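Local coordinates for acetylcholine-binding protein (Bulinus truncatus, PDB 2BJ0) that probably binds acetylcholine at the interfaces of a soluble pentamer that resembles the extracellular ligand-binding domain of nicotinic acetylcholine receptors, at residues A[46-51]-A[118-123]; A[87-92]-A[135-140]. One frame throughout, in Å; residues are numbered along the deposited sequence.

Contact 1 of 2, residues A[46-51]-A[118-123]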
loop_
_atom_site.group_PDB
_atom_site.type_symbol
_atom_site.label_atom_id
_atom_site.label_comp_id
_atom_site.label_asym_id
_atom_site.label_seq_id
_atom_site.Cartn_x
_atom_site.Cartn_y
_atom_site.Cartn_z
ATOM N N VAL A 46 8.610 11.895 -18.290
ATOM C CA VAL A 46 9.303 12.817 -17.366
ATOM C C VAL A 46 8.703 12.653 -15.991
ATOM O O VAL A 46 7.486 12.482 -15.878
ATOM C CB VAL A 46 9.116 14.297 -17.822
ATOM C CG1 VAL A 46 9.617 15.259 -16.764
ATOM C CG2 VAL A 46 9.891 14.516 -19.132
ATOM N N GLU A 47 9.552 12.648 -14.963
ATOM C CA GLU A 47 9.122 12.590 -13.563
ATOM C C GLU A 47 9.755 13.788 -12.902
ATOM O O GLU A 47 10.941 14.031 -13.050
ATOM C CB GLU A 47 9.642 11.329 -12.819
ATOM C CG GLU A 47 9.038 9.993 -13.185
ATOM C CD GLU A 47 9.276 8.923 -12.100
ATOM O OE1 GLU A 47 10.207 9.067 -11.266
ATOM O OE2 GLU A 47 8.513 7.932 -12.067
ATOM N N VAL A 48 8.944 14.531 -12.170
ATOM C CA VAL A 48 9.381 15.718 -11.472
ATOM C C VAL A 48 9.063 15.557 -9.994
ATOM O O VAL A 48 8.192 14.781 -9.629
ATOM C CB VAL A 48 8.640 17.004 -12.003
ATOM C CG1 VAL A 48 8.919 17.230 -13.475
ATOM C CG2 VAL A 48 7.158 16.930 -11.747
ATOM N N VAL A 49 9.792 16.283 -9.146
ATOM C CA VAL A 49 9.316 16.582 -7.794
ATOM C C VAL A 49 8.702 17.980 -7.766
ATOM O O VAL A 49 9.325 18.961 -8.186
ATOM C CB VAL A 49 10.427 16.452 -6.767
ATOM C CG1 VAL A 49 9.925 16.825 -5.354
ATOM C CG2 VAL A 49 10.952 15.021 -6.771
ATOM N N LEU A 50 7.490 18.052 -7.230
ATOM C CA LEU A 50 6.665 19.249 -7.289
ATOM C C LEU A 50 6.010 19.463 -5.925
ATOM O O LEU A 50 5.376 18.537 -5.379
ATOM C CB LEU A 50 5.596 19.036 -8.368
ATOM C CG LEU A 50 4.589 20.145 -8.700
ATOM C CD1 LEU A 50 5.271 21.320 -9.450
ATOM C CD2 LEU A 50 3.415 19.602 -9.513
ATOM N N TRP A 51 6.179 20.653 -5.339
ATOM C CA TRP A 51 5.306 21.062 -4.241
ATOM C C TRP A 51 4.131 21.817 -4.813
ATOM O O TRP A 51 4.329 22.687 -5.656
ATOM C CB TRP A 51 6.027 21.999 -3.280
ATOM C CG TRP A 51 7.268 21.477 -2.661
ATOM C CD1 TRP A 51 7.821 20.205 -2.788
ATOM C CD2 TRP A 51 8.127 22.194 -1.773
ATOM N NE1 TRP A 51 8.961 20.114 -2.017
ATOM C CE2 TRP A 51 9.173 21.312 -1.385
ATOM C CE3 TRP A 51 8.128 23.505 -1.258
ATOM C CZ2 TRP A 51 10.201 21.704 -0.531
ATOM C CZ3 TRP A 51 9.161 23.886 -0.388
ATOM C CH2 TRP A 51 10.168 22.984 -0.037
ATOM N N VAL A 118 5.624 13.139 -9.629
ATOM C CA VAL A 118 4.600 13.064 -10.673
ATOM C C VAL A 118 5.212 12.683 -12.032
ATOM O O VAL A 118 6.182 13.295 -12.473
ATOM C CB VAL A 118 3.874 14.446 -10.850
ATOM C CG1 VAL A 118 2.650 14.300 -11.731
ATOM C CG2 VAL A 118 3.410 14.978 -9.514
ATOM N N ARG A 119 4.605 11.705 -12.703
ATOM C CA ARG A 119 5.086 11.194 -13.966
ATOM C C ARG A 119 4.085 11.484 -15.072
ATOM O O ARG A 119 2.884 11.330 -14.887
ATOM C CB ARG A 119 5.304 9.666 -13.871
ATOM C CG ARG A 119 6.061 9.041 -15.085
ATOM C CD ARG A 119 6.016 7.475 -15.079
ATOM N NE ARG A 119 6.713 6.967 -13.895
ATOM C CZ ARG A 119 6.591 5.732 -13.380
ATOM N NH1 ARG A 119 5.766 4.840 -13.928
ATOM N NH2 ARG A 119 7.291 5.405 -12.287
ATOM N N PHE A 120 4.593 11.847 -16.248
ATOM C CA PHE A 120 3.721 12.213 -17.369
ATOM C C PHE A 120 4.487 12.129 -18.683
ATOM O O PHE A 120 5.695 12.052 -18.669
ATOM C CB PHE A 120 3.143 13.614 -17.140
ATOM C CG PHE A 120 4.187 14.668 -16.983
ATOM C CD1 PHE A 120 4.695 15.340 -18.111
ATOM C CD2 PHE A 120 4.682 14.985 -15.723
ATOM C CE1 PHE A 120 5.690 16.318 -17.986
ATOM C CE2 PHE A 120 5.674 15.948 -15.586
ATOM C CZ PHE A 120 6.176 16.626 -16.720
ATOM N N THR A 121 3.789 12.100 -19.825
ATOM C CA THR A 121 4.488 12.000 -21.100
ATOM C C THR A 121 4.783 13.377 -21.656
ATOM O O THR A 121 4.048 14.324 -21.410
ATOM C CB THR A 121 3.714 11.154 -22.165
ATOM O OG1 THR A 121 2.513 11.823 -22.519
ATOM C CG2 THR A 121 3.178 9.899 -21.563
ATOM N N CYS A 122 5.871 13.453 -22.419
ATOM C CA CYS A 122 6.371 14.672 -22.972
ATOM C C CYS A 122 7.198 14.235 -24.161
ATOM O O CYS A 122 7.923 13.248 -24.068
ATOM C CB CYS A 122 7.286 15.378 -21.951
ATOM S SG CYS A 122 7.745 17.090 -22.441
ATOM N N ASP A 123 7.066 14.939 -25.281
ATOM C CA ASP A 123 8.008 14.757 -26.415
ATOM C C ASP A 123 9.409 15.305 -26.100
ATOM O O ASP A 123 9.609 16.529 -26.012
ATOM C CB ASP A 123 7.449 15.426 -27.681
ATOM C CG ASP A 123 8.158 14.992 -28.940
ATOM O OD1 ASP A 123 9.280 14.446 -28.856
ATOM O OD2 ASP A 123 7.653 15.169 -30.075
#

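Contact 2 of 2, residues A[87-92]-A[135-140]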
loop_
_atom_site.group_PDB
_atom_site.type_symbol
_atom_site.label_atom_id
_atom_site.label_comp_id
_atom_site.label_asym_id
_atom_site.label_seq_id
_atom_site.Cartn_x
_atom_site.Cartn_y
_atom_site.Cartn_z
ATOM N N PHE A 87 -3.753 15.392 -11.140
ATOM C CA PHE A 87 -2.980 15.719 -12.329
ATOM C C PHE A 87 -3.642 15.032 -13.505
ATOM O O PHE A 87 -3.542 13.801 -13.655
ATOM C CB PHE A 87 -1.547 15.255 -12.186
ATOM C CG PHE A 87 -0.816 15.913 -11.047
ATOM C CD1 PHE A 87 -0.250 17.166 -11.202
ATOM C CD2 PHE A 87 -0.673 15.263 -9.821
ATOM C CE1 PHE A 87 0.424 17.787 -10.154
ATOM C CE2 PHE A 87 0.003 15.893 -8.761
ATOM C CZ PHE A 87 0.554 17.154 -8.938
ATOM N N TYR A 88 -4.303 15.826 -14.343
ATOM C CA TYR A 88 -5.092 15.328 -15.458
ATOM C C TYR A 88 -4.273 14.536 -16.473
ATOM O O TYR A 88 -4.819 13.653 -17.152
ATOM C CB TYR A 88 -5.813 16.498 -16.133
ATOM C CG TYR A 88 -7.170 16.783 -15.521
ATOM C CD1 TYR A 88 -7.294 17.274 -14.211
ATOM C CD2 TYR A 88 -8.340 16.499 -16.240
ATOM C CE1 TYR A 88 -8.560 17.509 -13.644
ATOM C CE2 TYR A 88 -9.603 16.724 -15.699
ATOM C CZ TYR A 88 -9.716 17.231 -14.411
ATOM O OH TYR A 88 -11.002 17.422 -13.907
ATOM N N ASN A 89 -2.984 14.851 -16.596
ATOM C CA ASN A 89 -2.146 14.157 -17.561
ATOM C C ASN A 89 -1.145 13.204 -16.898
ATOM O O ASN A 89 -0.144 12.852 -17.484
ATOM C CB ASN A 89 -1.438 15.131 -18.517
ATOM C CG ASN A 89 -0.486 16.104 -17.822
ATOM O OD1 ASN A 89 -0.726 16.604 -16.712
ATOM N ND2 ASN A 89 0.606 16.408 -18.512
ATOM N N ALA A 90 -1.413 12.816 -15.666
ATOM C CA ALA A 90 -0.495 11.925 -14.964
ATOM C C ALA A 90 -0.627 10.535 -15.550
ATOM O O ALA A 90 -1.711 10.131 -16.001
ATOM C CB ALA A 90 -0.792 11.894 -13.483
ATOM N N ILE A 91 0.488 9.822 -15.602
ATOM C CA ILE A 91 0.476 8.492 -16.143
ATOM C C ILE A 91 0.845 7.460 -15.064
ATOM O O ILE A 91 0.958 6.290 -15.361
ATOM C CB ILE A 91 1.399 8.367 -17.395
ATOM C CG1 ILE A 91 2.873 8.445 -17.005
ATOM C CG2 ILE A 91 1.017 9.433 -18.507
ATOM C CD1 ILE A 91 3.810 7.867 -18.103
ATOM N N ALA A 92 1.043 7.905 -13.839
ATOM C CA ALA A 92 1.275 7.016 -12.691
ATOM C C ALA A 92 0.683 7.761 -11.503
ATOM O O ALA A 92 0.480 8.979 -11.603
ATOM C CB ALA A 92 2.777 6.739 -12.502
ATOM N N CYS A 135 7.462 20.917 -21.510
ATOM C CA CYS A 135 6.540 20.001 -20.877
ATOM C C CYS A 135 5.436 20.744 -20.178
ATOM O O CYS A 135 5.629 21.872 -19.737
ATOM C CB CYS A 135 7.300 19.101 -19.911
ATOM S SG CYS A 135 8.545 18.216 -20.865
ATOM N N ARG A 136 4.277 20.105 -20.097
ATOM C CA ARG A 136 3.097 20.688 -19.479
ATOM C C ARG A 136 2.537 19.771 -18.387
ATOM O O ARG A 136 2.462 18.553 -18.575
ATOM C CB ARG A 136 2.037 20.969 -20.546
ATOM C CG ARG A 136 2.247 22.332 -21.259
ATOM C CD ARG A 136 1.685 22.440 -22.695
ATOM N NE ARG A 136 2.630 21.958 -23.710
ATOM C CZ ARG A 136 3.333 22.737 -24.539
ATOM N NH1 ARG A 136 3.202 24.066 -24.500
ATOM N NH2 ARG A 136 4.163 22.184 -25.419
ATOM N N ILE A 137 2.162 20.355 -17.247
ATOM C CA ILE A 137 1.456 19.607 -16.206
ATOM C C ILE A 137 0.097 20.260 -15.937
ATOM O O ILE A 137 0.027 21.459 -15.661
ATOM C CB ILE A 137 2.303 19.545 -14.908
ATOM C CG1 ILE A 137 3.576 18.745 -15.116
ATOM C CG2 ILE A 137 1.475 18.958 -13.755
ATOM C CD1 ILE A 137 4.657 19.076 -14.069
ATOM N N LYS A 138 -0.966 19.462 -16.010
ATOM C CA LYS A 138 -2.332 19.943 -15.838
ATOM C C LYS A 138 -2.893 19.509 -14.480
ATOM O O LYS A 138 -2.947 18.305 -14.182
ATOM C CB LYS A 138 -3.205 19.438 -16.990
ATOM C CG LYS A 138 -4.621 20.025 -17.015
ATOM C CD LYS A 138 -5.381 19.573 -18.285
ATOM C CE LYS A 138 -6.911 19.620 -18.108
ATOM N NZ LYS A 138 -7.610 19.109 -19.343
ATOM N N VAL A 139 -3.280 20.487 -13.653
ATOM C CA VAL A 139 -3.822 20.223 -12.322
ATOM C C VAL A 139 -5.196 20.843 -12.149
ATOM O O VAL A 139 -5.406 22.043 -12.471
ATOM C CB VAL A 139 -2.922 20.867 -11.230
ATOM C CG1 VAL A 139 -3.292 20.328 -9.835
ATOM C CG2 VAL A 139 -1.437 20.664 -11.526
ATOM N N GLY A 140 -6.138 20.076 -11.620
ATOM C CA GLY A 140 -7.437 20.671 -11.274
ATOM C C GLY A 140 -8.245 19.713 -10.432
ATOM O O GLY A 140 -7.794 18.585 -10.181
#

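Contact 1 of 2, residues A[46-51]-A[118-123]
Glu47 and Arg119 lie alongside each other on one face of an antiparallel strand pair, both side chains pointing the same way. With CG anti to the backbone N (chi1 -170°) and the chain bent at chi3, Arg119 presents the NE edge of its guanidinium to the acid. Arg119 NE is 2.7 Å from Glu47 OE2, and Arg119 NH2 is 2.8 Å from the same oxygen. OE2 of Glu47 receives NE on its anti lone pair and NH2 nearly along its C-O bond; the oxygen lies in the guanidinium plane, and the planes of carboxylate and guanidinium are only 12° apart. The other oxygen, OE1, goes to Arg117, which probably spreads the charge of the acid over two arginines.

The opposite face is apolar. Phe120 has CG between its backbone N and carbonyl carbon (chi1 58°), which brings the ring in beside Val46: CB of Val46 stands 4.3 Å from the Phe120 ring centroid in a CH-pi contact, and Val46 CG1 is 3.7 Å from Phe120 CZ. Val48 reaches the ring edge with CG1, 4.1 Å from CE2 of Phe120.

Backbone bonds pair Val46 with Phe120 and Val48 with Val118, flanking the non-hydrogen-bonded pair Glu47-Arg119. The side carrying Val46, Val48 and Phe120 packs on Phe198 and Phe200 of strand 190-202, forming the sheet-to-sheet core of the immunoglobulin-like beta-sandwich.

Contact 2 of 2, residues A[87-92]-A[135-140]
A type I beta turn from Phe87 to Ala90, closed by Ala90 N on Phe87 O, ends the short edge strand 85-87 and lies against strand 133-141, and Asn89 in the turn grips that strand with its amide. Asn89 OD1 accepts from Lys138 N at 3.0 Å in a nearly straight bond (173°), although the donor stands above the carbonyl plane and not on a lone pair. Asn89 ND2 gives one of its hydrogens to Arg136 O, 2.8 Å away. Using both ends fixes the amide's rotation. CG placed between the backbone N and the carbonyl carbon (chi1 62°) turns the amide to the strand. Were Asn89 replaced by an alanine, Lys138 N and Arg136 O would probably lose these partners and the turn be held less firmly to the strand.

Tyr88 N donates to Lys138 O at 2.8 Å. This is the antiparallel edge of the four-stranded sheet in the beta-sandwich, where a bridge pairs Phe87 with Val139. Phe87 points inward on the same side as Ile137 and Val139: Phe87 CD1 is 3.6 Å from Ile137 CG2, and Phe87 CE1 3.7 Å from Val139 CG2.

On the outer side, the extended Lys138 chain runs across Tyr88, Lys138 CD lying 3.8 Å from Tyr88 CB, before NZ bonds to Tyr184 OH. Gly140 O comes to the edge of the Tyr88 ring, 3.7 Å from Tyr88 CE1. Tyr88 OH bonds to Ser141 O, its ring meets Trp142, and a cyclohexylpropylsulfonic acid, probably from the crystallisation liquor, lies about 4 Å from the Tyr88 side chain, in what is probably the aromatic ligand pocket of this family.

In the fold
From the N terminus the chain first lays down 46-51, then the turn region 87-92, then 118-123, which returns to the first segment and closes contact 1. Only after that does 135-140 come back to 87-92 and close contact 2, so the two loops cross instead of nesting. Their centres are about 8 Å apart. The Cys122-Cys135 disulfide spans the loop between strands 109-121 and 133-141, joining the two sheets covalently, and Phe120 CE2 packs 3.5 Å from Ile137 CG1 between them. A probable hydrogen bond from Ile91 N to Arg119 O continues the tie, while both contacts also touch the second subunit of the pentamer.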